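Local atomic coordinates of xyloglucan-specific endo-beta-1,4-glucanase GH12 (Aspergillus niveus, PDB entry 4NPR), a protein that probably hydrolyses internal beta-1,4-glucosidic linkages in xyloglucan with retention of the anomeric beta-configuration. Residues 106-111 with 121-126. Numbering follows the deposited sequence.
Sequences STWKWN and VAYDMF. With SO4 (sulfate ion), chain C.
V121 packs against two tryptophans of strand 105-113, W110 and W108. Its CG1 methyl lies over one face of W110, 3.7 Å from the centroid of the five-membered ring and 6° off the ring normal. This is a CH-pi contact. CG2 of V121 reaches the six-membered ring of the same indole, 3.9 Å from W110 CZ3. The valine thus spreads both methyls over the bicycle. CG1 also meets W108, 3.6 Å from its CH2 at an oblique angle, so one methyl touches both indoles.

A122 turns its methyl away from strand 105-113 and touches W142 on strand 137-146. Its carbonyl does the touching here: A122 O lies at the edge of the W108 ring, 3.5 Å from CH2.

Y123 makes both an aromatic and a polar contact. The edge of W108 points into the face of its ring, a T-shaped pair with centroids 4.9 Å apart and planes at 76°. W108 can reach this far because its CG is anti to the backbone N (chi1 -162°), which carries the indole toward the other sheet, to Y123. Beyond the ring, Y123 OH donates a hydrogen bond of 2.8 Å to S106 OG, which lies at the edge of the phenol, in its plane. S106 OG is also hydrogen-bonded to S239 O on the adjacent strand 231-240.

The two strands belong to opposing sheets of the GH12 beta-jelly roll, joined here mainly through side chains; the axes of segments 106-111 and 121-126 come within 10.1 Å. The contact is buried and mostly aromatic. The buried phenol hydroxyl gives its proton to S106 OG. This bond probably fixes the position of the ring's end, and W108 packed on its face probably limits its turning.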
# COMPACT_ATOMS: atom_id res chain seq x y z
N SER A 106 7.62 -10.09 4.40
CA SER A 106 7.29 -8.79 5.02
C SER A 106 6.64 -8.97 6.38
O SER A 106 5.84 -9.87 6.55
CB SER A 106 6.31 -8.00 4.13
OG SER A 106 6.03 -6.69 4.63
N THR A 107 6.92 -8.07 7.32
CA THR A 107 6.20 -8.08 8.59
C THR A 107 5.73 -6.67 8.89
O THR A 107 6.49 -5.72 8.75
CB THR A 107 7.10 -8.60 9.75
OG1 THR A 107 7.47 -9.99 9.53
CG2 THR A 107 6.37 -8.46 11.14
N TRP A 108 4.48 -6.53 9.34
CA TRP A 108 3.86 -5.24 9.48
C TRP A 108 2.94 -5.31 10.66
O TRP A 108 2.14 -6.22 10.76
CB TRP A 108 3.03 -4.90 8.22
CG TRP A 108 2.65 -3.45 8.01
CD1 TRP A 108 3.02 -2.37 8.77
CD2 TRP A 108 1.90 -2.91 6.91
NE1 TRP A 108 2.51 -1.21 8.24
CE2 TRP A 108 1.84 -1.52 7.08
CE3 TRP A 108 1.30 -3.48 5.79
CZ2 TRP A 108 1.18 -0.70 6.20
CZ3 TRP A 108 0.65 -2.66 4.90
CH2 TRP A 108 0.59 -1.28 5.11
N LYS A 109 3.07 -4.33 11.55
CA LYS A 109 2.16 -4.10 12.61
C LYS A 109 1.72 -2.63 12.55
O LYS A 109 2.57 -1.71 12.52
CB LYS A 109 2.88 -4.37 13.93
CG LYS A 109 2.13 -3.89 15.18
CD LYS A 109 0.77 -4.58 15.22
CE LYS A 109 0.13 -4.47 16.58
NZ LYS A 109 -0.50 -3.15 16.71
N TRP A 110 0.41 -2.38 12.56
CA TRP A 110 -0.12 -1.01 12.53
C TRP A 110 -1.33 -0.84 13.41
O TRP A 110 -1.96 -1.81 13.84
CB TRP A 110 -0.51 -0.57 11.11
CG TRP A 110 -1.53 -1.46 10.45
CD1 TRP A 110 -1.28 -2.53 9.72
CD2 TRP A 110 -2.98 -1.33 10.49
NE1 TRP A 110 -2.46 -3.13 9.29
CE2 TRP A 110 -3.52 -2.40 9.75
CE3 TRP A 110 -3.86 -0.43 11.09
CZ2 TRP A 110 -4.88 -2.57 9.54
CZ3 TRP A 110 -5.26 -0.64 10.90
CH2 TRP A 110 -5.74 -1.69 10.15
N ASN A 111 -1.64 0.43 13.63
CA ASN A 111 -2.80 0.87 14.39
C ASN A 111 -3.41 2.19 13.87
O ASN A 111 -2.70 3.07 13.45
CB ASN A 111 -2.43 1.02 15.87
CG ASN A 111 -3.64 1.24 16.72
OD1 ASN A 111 -4.50 0.34 16.80
ND2 ASN A 111 -3.79 2.46 17.29
N VAL A 121 -5.46 0.56 4.49
CA VAL A 121 -4.09 0.22 4.85
C VAL A 121 -3.67 -0.89 3.90
O VAL A 121 -4.29 -1.92 3.86
CB VAL A 121 -3.95 -0.26 6.31
CG1 VAL A 121 -2.47 -0.40 6.68
CG2 VAL A 121 -4.64 0.71 7.27
N ALA A 122 -2.59 -0.68 3.17
CA ALA A 122 -2.35 -1.42 1.96
C ALA A 122 -0.87 -1.43 1.61
O ALA A 122 -0.16 -0.42 1.83
CB ALA A 122 -3.14 -0.79 0.83
N TYR A 123 -0.43 -2.60 1.14
CA TYR A 123 0.69 -2.73 0.25
C TYR A 123 0.22 -2.31 -1.13
O TYR A 123 -0.93 -2.59 -1.51
CB TYR A 123 1.23 -4.16 0.11
CG TYR A 123 1.76 -4.78 1.35
CD1 TYR A 123 0.90 -5.40 2.27
CD2 TYR A 123 3.10 -4.78 1.61
CE1 TYR A 123 1.39 -5.99 3.43
CE2 TYR A 123 3.61 -5.38 2.75
CZ TYR A 123 2.76 -5.96 3.67
OH TYR A 123 3.28 -6.58 4.82
N ASP A 124 1.14 -1.67 -1.86
CA ASP A 124 1.03 -1.31 -3.25
C ASP A 124 2.30 -1.75 -4.00
O ASP A 124 3.36 -1.19 -3.81
CB ASP A 124 0.86 0.18 -3.34
CG ASP A 124 -0.05 0.59 -4.45
OD1 ASP A 124 -0.60 -0.30 -5.13
OD2 ASP A 124 -0.22 1.81 -4.64
N MET A 125 2.17 -2.77 -4.85
CA MET A 125 3.28 -3.31 -5.60
C MET A 125 3.02 -3.21 -7.10
O MET A 125 1.94 -3.54 -7.58
CB MET A 125 3.48 -4.76 -5.25
CG MET A 125 3.74 -4.99 -3.78
SD MET A 125 3.86 -6.76 -3.50
CE MET A 125 2.12 -7.14 -3.27
N PHE A 126 4.04 -2.79 -7.84
CA PHE A 126 3.89 -2.39 -9.20
C PHE A 126 4.75 -3.25 -10.12
O PHE A 126 5.90 -3.57 -9.77
CB PHE A 126 4.32 -0.95 -9.29
CG PHE A 126 3.35 0.00 -8.69
CD1 PHE A 126 2.22 0.38 -9.39
CD2 PHE A 126 3.54 0.48 -7.40
CE1 PHE A 126 1.30 1.25 -8.84
CE2 PHE A 126 2.64 1.37 -6.84
CZ PHE A 126 1.51 1.76 -7.56
S SO4 C . 11.31 -8.01 11.30
O1 SO4 C . 10.07 -8.83 11.25
O2 SO4 C . 10.91 -6.60 11.10
O3 SO4 C . 11.94 -8.20 12.64
O4 SO4 C . 12.28 -8.44 10.23